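Local coordinates for versicolorin reductase (Brucella melitensis, PDB 4NIM), which probably catalyses nicotinamide-dependent reduction or oxidation of its substrate, in the manner of short-chain dehydrogenases/reductases, at residues 18-23 / 29-34; 86-91 / 139-144; 154-159 / 172-177; 256-259 / 263-266. One frame throughout, in Å; residues are numbered along the deposited sequence. Where two conformers were deposited one is given.

Contacts 1 and 3 are buried, and contacts 2 and 4 lie at the surface. Contact 1 is apolar, a strand fitted against the helix that follows it. Contact 3, although buried, is polar: one carboxylate takes a serine hydroxyl. Contact 2 is a charged, hydrogen-bonded pairing of two helix ends, and contact 4 sets an amide over an indole. Contacts 1 and 4 reach the same parallel sheet, the first at a middle strand and the second at an edge strand. Contacts 1 and 2 meet where Val19 packs on Ala87. Contacts 3 and 4 adjoin, Trp264 hydrogen-bonding to Met154 O and lying against Ser156 and Met157. Contacts 2 and 4 are farthest apart, their centres about 34 Å from each other.

Contact 1: 18-23 / 29-34; sequences AVITGS and AATARL
Ile20 carries the apolar part, its CD1 pressing on the side of the helix at Ala32. That methyl lies 3.5 Å from Ala32 CA, tighter than ordinary van der Waals contact, and 3.7 Å from Ala32 CB. Thr31 adds a looser touch, its CG2 4.2 Å from Ile20 CD1. The reach comes from an extended outer chain: chi2 of 162° carries CD1 straight out from the strand, and the small alanine lets the helix backbone come close. The hydroxyl of Thr31 is turned to Leu27 O, one turn back, so its methyl is what faces Ile20.

Van der Waals contact also joins the turn to the helix: Ser23 CA is 3.7 Å from Ala29 N, and Ser23 O is 3.7 Å from Ala29 CB. This is the first strand-turn-helix step of a Rossmann fold. Thr21 and Gly22 open the glycine-rich TGxxxGxG sequence which in this family usually cradles the dinucleotide cofactor. Gly22 has a positive phi of 66°, a value favourable to glycine, as the chain turns from strand 17-20 towards helix 26-37.

The turn has its own polar bonds. Ser23 OG donates to Ile20 O at 2.6 Å, arriving 35° out of the carbonyl plane, and is also hydrogen-bonded to Cys46 N of the adjacent strand.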
loop_
_atom_site.group_PDB
_atom_site.type_symbol
_atom_site.label_atom_id
_atom_site.label_comp_id
_atom_site.label_asym_id
_atom_site.label_seq_id
_atom_site.Cartn_x
_atom_site.Cartn_y
_atom_site.Cartn_z
ATOM N N ALA A 18 -7.642 -10.712 -2.441
ATOM C CA ALA A 18 -6.841 -9.544 -2.061
ATOM C C ALA A 18 -7.671 -8.304 -1.795
ATOM O O ALA A 18 -8.653 -8.028 -2.469
ATOM C CB ALA A 18 -5.801 -9.238 -3.142
ATOM N N VAL A 19 -7.239 -7.543 -0.797
ATOM C CA VAL A 19 -7.672 -6.165 -0.579
ATOM C C VAL A 19 -6.530 -5.293 -1.072
ATOM O O VAL A 19 -5.386 -5.555 -0.731
ATOM C CB VAL A 19 -7.896 -5.889 0.904
ATOM C CG1 VAL A 19 -8.000 -4.375 1.166
ATOM C CG2 VAL A 19 -9.127 -6.641 1.397
ATOM N N ILE A 20 -6.858 -4.308 -1.908
ATOM C CA ILE A 20 -5.889 -3.320 -2.416
ATOM C C ILE A 20 -6.513 -1.954 -2.262
ATOM O O ILE A 20 -7.613 -1.731 -2.772
ATOM C CB ILE A 20 -5.601 -3.531 -3.905
ATOM C CG1 ILE A 20 -5.168 -4.977 -4.166
ATOM C CG2 ILE A 20 -4.591 -2.499 -4.408
ATOM C CD1 ILE A 20 -5.262 -5.410 -5.621
ATOM N N THR A 21 -5.868 -1.065 -1.490
ATOM C CA THR A 21 -6.382 0.277 -1.278
ATOM C C THR A 21 -5.859 1.204 -2.391
ATOM O O THR A 21 -4.970 0.820 -3.140
ATOM C CB THR A 21 -5.983 0.822 0.108
ATOM O OG1 THR A 21 -4.546 0.891 0.219
ATOM C CG2 THR A 21 -6.564 -0.077 1.231
ATOM N N GLY A 22 -6.443 2.390 -2.504
ATOM C CA GLY A 22 -6.012 3.408 -3.452
ATOM C C GLY A 22 -6.274 2.903 -4.864
ATOM O O GLY A 22 -5.508 3.185 -5.794
ATOM N N SER A 23 -7.382 2.202 -5.015
ATOM C CA SER A 23 -7.606 1.345 -6.168
ATOM C C SER A 23 -8.672 1.812 -7.147
ATOM O O SER A 23 -9.087 1.038 -8.038
ATOM C CB SER A 23 -7.848 -0.085 -5.705
ATOM O OG SER A 23 -8.695 -0.130 -4.566
ATOM N N ALA A 29 -5.051 0.761 -8.736
ATOM C CA ALA A 29 -5.858 0.187 -9.844
ATOM C C ALA A 29 -4.997 -0.670 -10.745
ATOM O O ALA A 29 -5.425 -1.756 -11.188
ATOM C CB ALA A 29 -6.498 1.284 -10.663
ATOM N N ALA A 30 -3.798 -0.172 -11.050
ATOM C CA ALA A 30 -2.831 -0.940 -11.822
ATOM C C ALA A 30 -2.525 -2.292 -11.144
ATOM O O ALA A 30 -2.448 -3.356 -11.815
ATOM C CB ALA A 30 -1.558 -0.136 -12.038
ATOM N N THR A 31 -2.338 -2.235 -9.827
ATOM C CA THR A 31 -2.086 -3.430 -9.035
ATOM C C THR A 31 -3.289 -4.407 -9.126
ATOM O O THR A 31 -3.108 -5.626 -9.331
ATOM C CB THR A 31 -1.741 -3.049 -7.560
ATOM O OG1 THR A 31 -0.594 -2.169 -7.559
ATOM C CG2 THR A 31 -1.434 -4.269 -6.755
ATOM N N ALA A 32 -4.508 -3.881 -8.957
ATOM C CA ALA A 32 -5.701 -4.721 -8.973
ATOM C C ALA A 32 -5.845 -5.382 -10.367
ATOM O O ALA A 32 -6.047 -6.582 -10.447
ATOM C CB ALA A 32 -6.972 -3.926 -8.599
ATOM N N ARG A 33 -5.671 -4.595 -11.425
ATOM C CA ARG A 33 -5.685 -5.115 -12.789
ATOM C C ARG A 33 -4.669 -6.232 -13.003
ATOM O O ARG A 33 -4.997 -7.284 -13.575
ATOM C CB ARG A 33 -5.450 -3.991 -13.811
ATOM C CG ARG A 33 -6.656 -3.079 -13.990
ATOM C CD ARG A 33 -6.601 -2.307 -15.319
ATOM N NE ARG A 33 -5.483 -1.376 -15.247
ATOM C CZ ARG A 33 -5.540 -0.148 -14.715
ATOM N NH1 ARG A 33 -6.702 0.334 -14.259
ATOM N NH2 ARG A 33 -4.441 0.605 -14.658
ATOM N N LEU A 34 -3.434 -6.031 -12.551
ATOM C CA LEU A 34 -2.419 -7.064 -12.697
ATOM C C LEU A 34 -2.822 -8.340 -11.916
ATOM O O LEU A 34 -2.639 -9.472 -12.392
ATOM C CB LEU A 34 -1.052 -6.550 -12.211
ATOM C CG LEU A 34 0.054 -7.578 -12.323
ATOM C CD1 LEU A 34 0.272 -7.979 -13.790
ATOM C CD2 LEU A 34 1.345 -7.080 -11.683
#

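Contact 2: 86-91 / 139-144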
loop_
_atom_site.group_PDB
_atom_site.type_symbol
_atom_site.label_atom_id
_atom_site.label_comp_id
_atom_site.label_asym_id
_atom_site.label_seq_id
_atom_site.Cartn_x
_atom_site.Cartn_y
_atom_site.Cartn_z
ATOM N N GLU A 86 -15.537 -6.441 4.314
ATOM C CA GLU A 86 -16.185 -6.716 3.036
ATOM C C GLU A 86 -15.525 -7.877 2.308
ATOM O O GLU A 86 -16.193 -8.601 1.570
ATOM C CB GLU A 86 -16.248 -5.450 2.178
ATOM C CG GLU A 86 -17.483 -4.598 2.455
ATOM C CD GLU A 86 -18.741 -5.232 1.858
ATOM O OE1 GLU A 86 -19.019 -5.029 0.648
ATOM O OE2 GLU A 86 -19.419 -5.995 2.574
ATOM N N ALA A 87 -14.223 -8.077 2.502
ATOM C CA ALA A 87 -13.555 -9.253 1.936
ATOM C C ALA A 87 -14.071 -10.533 2.534
ATOM O O ALA A 87 -14.412 -11.510 1.817
ATOM C CB ALA A 87 -12.068 -9.158 2.130
ATOM N N ASP A 88 -14.230 -10.498 3.851
ATOM C CA ASP A 88 -14.850 -11.605 4.585
ATOM C C ASP A 88 -16.325 -11.831 4.187
ATOM O O ASP A 88 -16.742 -12.969 3.914
ATOM C CB ASP A 88 -14.707 -11.339 6.084
ATOM C CG ASP A 88 -14.937 -12.581 6.913
ATOM O OD1 ASP A 88 -14.933 -13.725 6.361
ATOM O OD2 ASP A 88 -15.218 -12.410 8.108
ATOM N N ARG A 89 -17.093 -10.748 4.124
ATOM C CA ARG A 89 -18.497 -10.813 3.702
ATOM C C ARG A 89 -18.623 -11.507 2.313
ATOM O O ARG A 89 -19.351 -12.485 2.165
ATOM C CB ARG A 89 -19.112 -9.407 3.707
ATOM C CG ARG A 89 -20.628 -9.320 3.535
ATOM C CD ARG A 89 -21.124 -9.315 2.096
ATOM N NE ARG A 89 -20.545 -8.225 1.289
ATOM C CZ ARG A 89 -20.555 -8.175 -0.047
ATOM N NH1 ARG A 89 -21.120 -9.143 -0.758
ATOM N NH2 ARG A 89 -19.992 -7.152 -0.684
ATOM N N ALA A 90 -17.865 -11.019 1.337
ATOM C CA ALA A 90 -17.927 -11.486 -0.047
ATOM C C ALA A 90 -17.266 -12.823 -0.303
ATOM O O ALA A 90 -17.798 -13.657 -1.089
ATOM C CB ALA A 90 -17.309 -10.424 -0.959
ATOM N N PHE A 91 -16.107 -13.048 0.320
ATOM C CA PHE A 91 -15.252 -14.188 -0.027
ATOM C C PHE A 91 -14.997 -15.175 1.092
ATOM O O PHE A 91 -14.500 -16.271 0.842
ATOM C CB PHE A 91 -13.936 -13.706 -0.626
ATOM C CG PHE A 91 -14.123 -12.782 -1.803
ATOM C CD1 PHE A 91 -14.734 -13.243 -2.976
ATOM C CD2 PHE A 91 -13.760 -11.472 -1.732
ATOM C CE1 PHE A 91 -14.932 -12.386 -4.042
ATOM C CE2 PHE A 91 -13.955 -10.613 -2.792
ATOM C CZ PHE A 91 -14.531 -11.062 -3.946
ATOM N N PHE A 139 -6.308 -13.651 8.817
ATOM C CA PHE A 139 -5.258 -14.619 8.517
ATOM C C PHE A 139 -5.188 -15.661 9.637
ATOM O O PHE A 139 -5.171 -16.867 9.363
ATOM C CB PHE A 139 -3.911 -13.977 8.359
ATOM C CG PHE A 139 -3.785 -13.026 7.176
ATOM C CD1 PHE A 139 -4.531 -13.184 6.004
ATOM C CD2 PHE A 139 -2.828 -12.013 7.229
ATOM C CE1 PHE A 139 -4.352 -12.308 4.936
ATOM C CE2 PHE A 139 -2.651 -11.133 6.183
ATOM C CZ PHE A 139 -3.416 -11.295 5.028
ATOM N N ARG A 140 -5.186 -15.198 10.881
ATOM C CA ARG A 140 -5.141 -16.115 12.031
ATOM C C ARG A 140 -6.366 -17.015 12.141
ATOM O O ARG A 140 -6.228 -18.192 12.462
ATOM C CB ARG A 140 -4.963 -15.348 13.328
ATOM C CG ARG A 140 -3.616 -14.656 13.394
ATOM C CD ARG A 140 -3.551 -13.650 14.521
ATOM N NE ARG A 140 -3.450 -14.222 15.858
ATOM C CZ ARG A 140 -4.400 -14.217 16.785
ATOM N NH1 ARG A 140 -5.606 -13.709 16.565
ATOM N NH2 ARG A 140 -4.094 -14.641 17.978
ATOM N N ARG A 141 -7.560 -16.452 11.943
ATOM C CA ARG A 141 -8.790 -17.192 12.085
ATOM C C ARG A 141 -8.777 -18.392 11.117
ATOM O O ARG A 141 -9.216 -19.487 11.487
ATOM C CB ARG A 141 -9.984 -16.290 11.748
ATOM C CG ARG A 141 -11.318 -17.006 11.887
ATOM C CD ARG A 141 -12.455 -16.181 11.339
ATOM N NE ARG A 141 -12.448 -16.222 9.884
ATOM C CZ ARG A 141 -13.167 -15.429 9.107
ATOM N NH1 ARG A 141 -13.988 -14.519 9.648
ATOM N NH2 ARG A 141 -13.073 -15.566 7.788
ATOM N N ASP A 142 -8.284 -18.189 9.890
ATOM C CA ASP A 142 -8.404 -19.218 8.855
ATOM C C ASP A 142 -7.038 -19.906 8.597
ATOM O O ASP A 142 -6.920 -20.683 7.677
ATOM C CB ASP A 142 -8.976 -18.627 7.570
ATOM C CG ASP A 142 -10.388 -18.123 7.724
ATOM O OD1 ASP A 142 -11.091 -18.614 8.619
ATOM O OD2 ASP A 142 -10.796 -17.232 6.949
ATOM N N ARG A 143 -6.021 -19.619 9.419
ATOM C CA ARG A 143 -4.711 -20.291 9.313
ATOM C C ARG A 143 -4.101 -20.026 7.973
ATOM O O ARG A 143 -3.626 -20.956 7.301
ATOM C CB ARG A 143 -4.854 -21.829 9.531
ATOM N N VAL A 144 -4.178 -18.782 7.537
ATOM C CA VAL A 144 -3.665 -18.363 6.213
ATOM C C VAL A 144 -2.251 -17.814 6.339
ATOM O O VAL A 144 -1.984 -16.981 7.212
ATOM C CB VAL A 144 -4.553 -17.241 5.636
ATOM C CG1 VAL A 144 -4.114 -16.784 4.245
ATOM C CG2 VAL A 144 -5.997 -17.704 5.582
#
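Arg141 NH2 is shared by two carboxylates, one from each segment. It donates to Asp88 OD1 at 3.0 Å across the contact, nearly straight with an N-H...O angle of 167°, and to Asp142 OD2 at 2.9 Å on its own side. The other nitrogens complete two paired grips. NH1 reaches Asp88 OD2 at 2.9 Å, so Asp88 is held end-on through both terminal nitrogens; NE reaches Asp142 OD1 at 3.0 Å, so Asp142 is held side-on.

The network bridges the C-terminal ends of helices 77-91 and 114-142 of the Rossmann fold, whose backbones stay well apart, Asp88 CA being 10.8 Å from Phe139 CA.

Both aspartates lie at the rim of the guanidinium, close to its plane, but the Asp88 carboxylate is not coplanar with it. The two planes stand 47° apart, and both Asp88 oxygens are met from above the carboxylate plane. A bend in the arginine chain at chi3 (76°) turns the planar group so that it can serve both acids. The nearest oxygens of the two, Asp88 OD1 and Asp142 OD2, remain 5.5 Å apart, and the arginine between them probably offsets their like charges.

Helix 114-142 finishes in a Schellman motif: Arg143 takes positive phi, Val144 N bonds back to Phe139 O at 2.8 Å, and a weak bond runs from Arg143 N to Arg140 O. Asp88, Arg141 and Asp142 all touch crystal neighbours, which may influence their conformations.

Contact 3: 154-159 / 172-177; sequences MSSMGG and ALDTLT. With EDO (1,2-ethanediol), chain B.
Ser156 meets the carboxylate of Asp174 with both side-chain atoms. Its OG donates to Asp174 OD2 in a short 2.6 Å hydrogen bond, and its CB packs 3.3 Å from the same oxygen. The hydroxyl comes down from above the carboxylate plane, 40° out of it, and has Ser153 O as a further hydrogen-bond partner. With chi1 at 72°, OG is held between the backbone N and the carbonyl carbon of its own residue, and this rotation aims it across the gap. The backbones themselves stay apart: Ser156 CA and Asp174 CA are separated by 7.3 Å.

OD2 serves several donors at once. Besides Ser156 it accepts hydrogen bonds from O1 of a bound 1,2-ethanediol at 2.6 Å and from ND2 of Asn195, while OD1 is hydrogen-bonded to Ser152 OG. Both oxygens of this buried acid are therefore engaged, which should limit rotation of the group.

The segments are the loop following strand 147-153 and the middle of helix 164-183. That helix carries Tyr166 and Lys170, the Tyr-x-x-x-Lys signature of the short-chain dehydrogenases, and Asp174 stands one turn beyond the lysine. The side chain of Ser156 touches Lys170 as well, so the loop packs on the signature helix.

The diol, probably from the crystallisation liquor, fits between the segments: its C2 is 3.3 Å from Ser156 O, and its O2 is 4.0 Å from Asp174 CB. On the loop side, a weak bond from Gly158 N to Ser155 O, 3.3 Å long, spans Ser156 and Met157.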
loop_
_atom_site.group_PDB
_atom_site.type_symbol
_atom_site.label_atom_id
_atom_site.label_comp_id
_atom_site.label_asym_id
_atom_site.label_seq_id
_atom_site.Cartn_x
_atom_site.Cartn_y
_atom_site.Cartn_z
ATOM N N MET A 154 10.531 6.607 -1.070
ATOM C CA MET A 154 11.968 6.893 -0.984
ATOM C C MET A 154 12.243 8.023 -0.011
ATOM O O MET A 154 13.364 8.256 0.387
ATOM C CB MET A 154 12.571 7.253 -2.354
ATOM C CG MET A 154 12.635 6.064 -3.285
ATOM S SD MET A 154 13.703 4.689 -2.758
ATOM C CE MET A 154 15.320 5.375 -2.856
ATOM N N SER A 155 11.197 8.775 0.339
ATOM C CA SER A 155 11.282 9.846 1.303
ATOM C C SER A 155 11.304 9.414 2.777
ATOM O O SER A 155 11.516 10.256 3.692
ATOM C CB SER A 155 10.088 10.798 1.077
ATOM O OG SER A 155 10.131 11.407 -0.169
ATOM N N SER A 156 11.200 8.103 3.030
ATOM C CA SER A 156 10.934 7.623 4.361
ATOM C C SER A 156 12.117 7.673 5.321
ATOM O O SER A 156 11.940 7.474 6.514
ATOM C CB SER A 156 10.402 6.204 4.270
ATOM O OG SER A 156 11.407 5.307 3.921
ATOM N N MET A 157 13.333 7.882 4.815
ATOM C CA MET A 157 14.459 8.006 5.707
ATOM C C MET A 157 14.602 9.428 6.267
ATOM O O MET A 157 15.066 9.604 7.369
ATOM C CB MET A 157 15.751 7.576 5.011
ATOM C CG MET A 157 16.972 7.899 5.815
ATOM S SD MET A 157 18.435 7.122 5.091
ATOM C CE MET A 157 18.028 5.397 5.167
ATOM N N GLY A 158 14.247 10.442 5.483
ATOM C CA GLY A 158 14.427 11.818 5.885
ATOM C C GLY A 158 13.667 12.650 4.876
ATOM O O GLY A 158 12.641 13.231 5.199
ATOM N N GLY A 159 14.162 12.677 3.649
ATOM C CA GLY A 159 13.419 13.285 2.554
ATOM C C GLY A 159 13.499 14.773 2.437
ATOM O O GLY A 159 14.465 15.402 2.930
ATOM N N ALA A 172 7.241 6.275 9.705
ATOM C CA ALA A 172 6.470 5.504 10.645
ATOM C C ALA A 172 6.014 4.181 10.012
ATOM O O ALA A 172 6.032 3.127 10.674
ATOM C CB ALA A 172 5.251 6.281 11.109
ATOM N N LEU A 173 5.629 4.239 8.745
ATOM C CA LEU A 173 5.191 3.039 8.053
ATOM C C LEU A 173 6.302 1.968 7.931
ATOM O O LEU A 173 6.056 0.750 8.107
ATOM C CB LEU A 173 4.607 3.416 6.719
ATOM C CG LEU A 173 3.995 2.268 5.862
ATOM C CD1 LEU A 173 2.786 1.673 6.535
ATOM C CD2 LEU A 173 3.596 2.817 4.540
ATOM N N ASP A 174 7.505 2.388 7.586
ATOM C CA ASP A 174 8.651 1.472 7.527
ATOM C C ASP A 174 8.876 0.816 8.874
ATOM O O ASP A 174 9.096 -0.392 8.933
ATOM C CB ASP A 174 9.928 2.175 7.120
ATOM C CG ASP A 174 9.937 2.658 5.673
ATOM O OD1 ASP A 174 8.879 2.602 5.009
ATOM O OD2 ASP A 174 11.064 3.063 5.202
ATOM N N THR A 175 8.920 1.605 9.955
ATOM C CA THR A 175 9.017 1.006 11.261
ATOM C C THR A 175 7.917 -0.006 11.589
ATOM O O THR A 175 8.162 -1.116 12.105
ATOM C CB THR A 175 9.104 2.067 12.360
ATOM O OG1 THR A 175 10.290 2.833 12.130
ATOM C CG2 THR A 175 9.156 1.400 13.716
ATOM N N LEU A 176 6.693 0.375 11.280
ATOM C CA LEU A 176 5.554 -0.546 11.393
ATOM C C LEU A 176 5.668 -1.843 10.553
ATOM O O LEU A 176 5.409 -2.926 11.060
ATOM C CB LEU A 176 4.270 0.197 11.059
ATOM C CG LEU A 176 2.990 -0.571 11.363
ATOM C CD1 LEU A 176 2.826 -0.808 12.847
ATOM C CD2 LEU A 176 1.771 0.151 10.750
ATOM N N THR A 177 6.183 -1.724 9.340
ATOM C CA THR A 177 6.419 -2.886 8.495
ATOM C C THR A 177 7.331 -3.839 9.250
ATOM O O THR A 177 7.039 -5.031 9.342
ATOM C CB THR A 177 7.067 -2.491 7.144
ATOM O OG1 THR A 177 6.136 -1.691 6.366
ATOM C CG2 THR A 177 7.536 -3.749 6.358
HETATM C C1 EDO B . 14.025 3.702 6.695
HETATM O O1 EDO B . 13.386 2.492 6.223
HETATM C C2 EDO B . 13.112 4.552 7.596
HETATM O O2 EDO B . 12.918 4.026 8.936
#

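Contact 4: 256-259 / 263-266; sequences IVNF and VWGA
Asn258 and Trp264 make the close part of this contact. ND2 of the amide stands 3.3 Å above the indole plane, offset from the middle of the indole and near the centre of its six-membered ring, where it lies 3.5 Å from CZ2 of Trp264. With chi1 at -64°, CG of Asn258 is anti to its carbonyl carbon, which brings the amide over the indole. The amide plane is 74° from that of the ring, so the nitrogen approaches the face while Asn258 OD1 stays farther off, 4.0 Å from Trp264 CE3. NE1 of the indole is hydrogen-bonded to Met154 O, which should help fix the turn of the ring.

Looser contact follows at the far end of the indole. Ile256 CG2 approaches Trp264 CH2 obliquely at 4.4 Å, an apolar touch. On the solvent side, Val263 to Ala266 form a type II beta turn with Trp264 and Gly265 at its corners, closed by a bond from Ala266 N to Val263 O at 3.2 Å; Gly265 supplies the positive phi (73°) of the third position, favourable to glycine.

Strand 256-259 is the last strand of the parallel sheet, with Val257 bonded through its backbone to Ser193 and Asn195 of strand 190-196. Ile256 packs against helix 164-183, where Trp264 touches Asp174, whereas Phe259 packs on helix 234-245.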
loop_
_atom_site.group_PDB
_atom_site.type_symbol
_atom_site.label_atom_id
_atom_site.label_comp_id
_atom_site.label_asym_id
_atom_site.label_seq_id
_atom_site.Cartn_x
_atom_site.Cartn_y
_atom_site.Cartn_z
ATOM N N ILE A 256 12.494 -3.847 3.421
ATOM C CA ILE A 256 12.251 -2.471 2.973
ATOM C C ILE A 256 12.937 -2.397 1.620
ATOM O O ILE A 256 14.157 -2.417 1.543
ATOM C CB ILE A 256 12.885 -1.434 3.960
ATOM C CG1 ILE A 256 12.297 -1.533 5.374
ATOM C CG2 ILE A 256 12.762 -0.010 3.392
ATOM C CD1 ILE A 256 10.803 -1.488 5.476
ATOM N N VAL A 257 12.158 -2.484 0.533
ATOM C CA VAL A 257 12.688 -2.619 -0.802
ATOM C C VAL A 257 12.554 -1.273 -1.535
ATOM O O VAL A 257 11.443 -0.831 -1.908
ATOM C CB VAL A 257 11.909 -3.707 -1.551
ATOM C CG1 VAL A 257 12.470 -3.938 -2.937
ATOM C CG2 VAL A 257 11.873 -5.003 -0.710
ATOM N N ASN A 258 13.670 -0.637 -1.761
ATOM C CA ASN A 258 13.691 0.657 -2.460
ATOM C C ASN A 258 13.444 0.450 -3.932
ATOM O O ASN A 258 14.091 -0.374 -4.565
ATOM C CB ASN A 258 15.005 1.351 -2.268
ATOM C CG ASN A 258 15.264 1.705 -0.829
ATOM O OD1 ASN A 258 15.994 0.994 -0.106
ATOM N ND2 ASN A 258 14.595 2.699 -0.365
ATOM N N PHE A 259 12.562 1.252 -4.487
ATOM C CA PHE A 259 12.169 1.127 -5.873
ATOM C C PHE A 259 12.155 2.491 -6.508
ATOM O O PHE A 259 11.146 3.165 -6.488
ATOM C CB PHE A 259 10.808 0.474 -5.984
ATOM C CG PHE A 259 10.473 0.004 -7.372
ATOM C CD1 PHE A 259 9.905 0.877 -8.295
ATOM C CD2 PHE A 259 10.766 -1.280 -7.776
ATOM C CE1 PHE A 259 9.601 0.469 -9.602
ATOM C CE2 PHE A 259 10.448 -1.717 -9.075
ATOM C CZ PHE A 259 9.907 -0.824 -9.994
ATOM N N VAL A 263 19.240 6.284 -4.796
ATOM C CA VAL A 263 19.856 5.319 -3.916
ATOM C C VAL A 263 20.169 6.041 -2.603
ATOM O O VAL A 263 20.911 7.005 -2.594
ATOM C CB VAL A 263 21.160 4.749 -4.552
ATOM C CG1 VAL A 263 21.819 3.802 -3.539
ATOM C CG2 VAL A 263 20.841 3.965 -5.856
ATOM N N TRP A 264 19.555 5.615 -1.507
ATOM C CA TRP A 264 19.819 6.236 -0.216
ATOM C C TRP A 264 21.300 6.259 0.118
ATOM O O TRP A 264 22.000 5.242 -0.008
ATOM C CB TRP A 264 19.064 5.468 0.879
ATOM C CG TRP A 264 17.616 5.732 0.937
ATOM C CD1 TRP A 264 16.934 6.718 0.302
ATOM C CD2 TRP A 264 16.661 5.006 1.707
ATOM N NE1 TRP A 264 15.608 6.673 0.650
ATOM C CE2 TRP A 264 15.407 5.612 1.496
ATOM C CE3 TRP A 264 16.733 3.874 2.525
ATOM C CZ2 TRP A 264 14.232 5.142 2.094
ATOM C CZ3 TRP A 264 15.520 3.374 3.124
ATOM C CH2 TRP A 264 14.301 4.035 2.918
ATOM N N GLY A 265 21.773 7.417 0.580
ATOM C CA GLY A 265 23.128 7.611 1.007
ATOM C C GLY A 265 24.170 7.660 -0.097
ATOM O O GLY A 265 25.346 7.588 0.195
ATOM N N ALA A 266 23.741 7.773 -1.362
ATOM C CA ALA A 266 24.630 7.835 -2.479
ATOM C C ALA A 266 24.310 9.097 -3.281
ATOM O O ALA A 266 23.151 9.520 -3.394
ATOM C CB ALA A 266 24.468 6.568 -3.338
#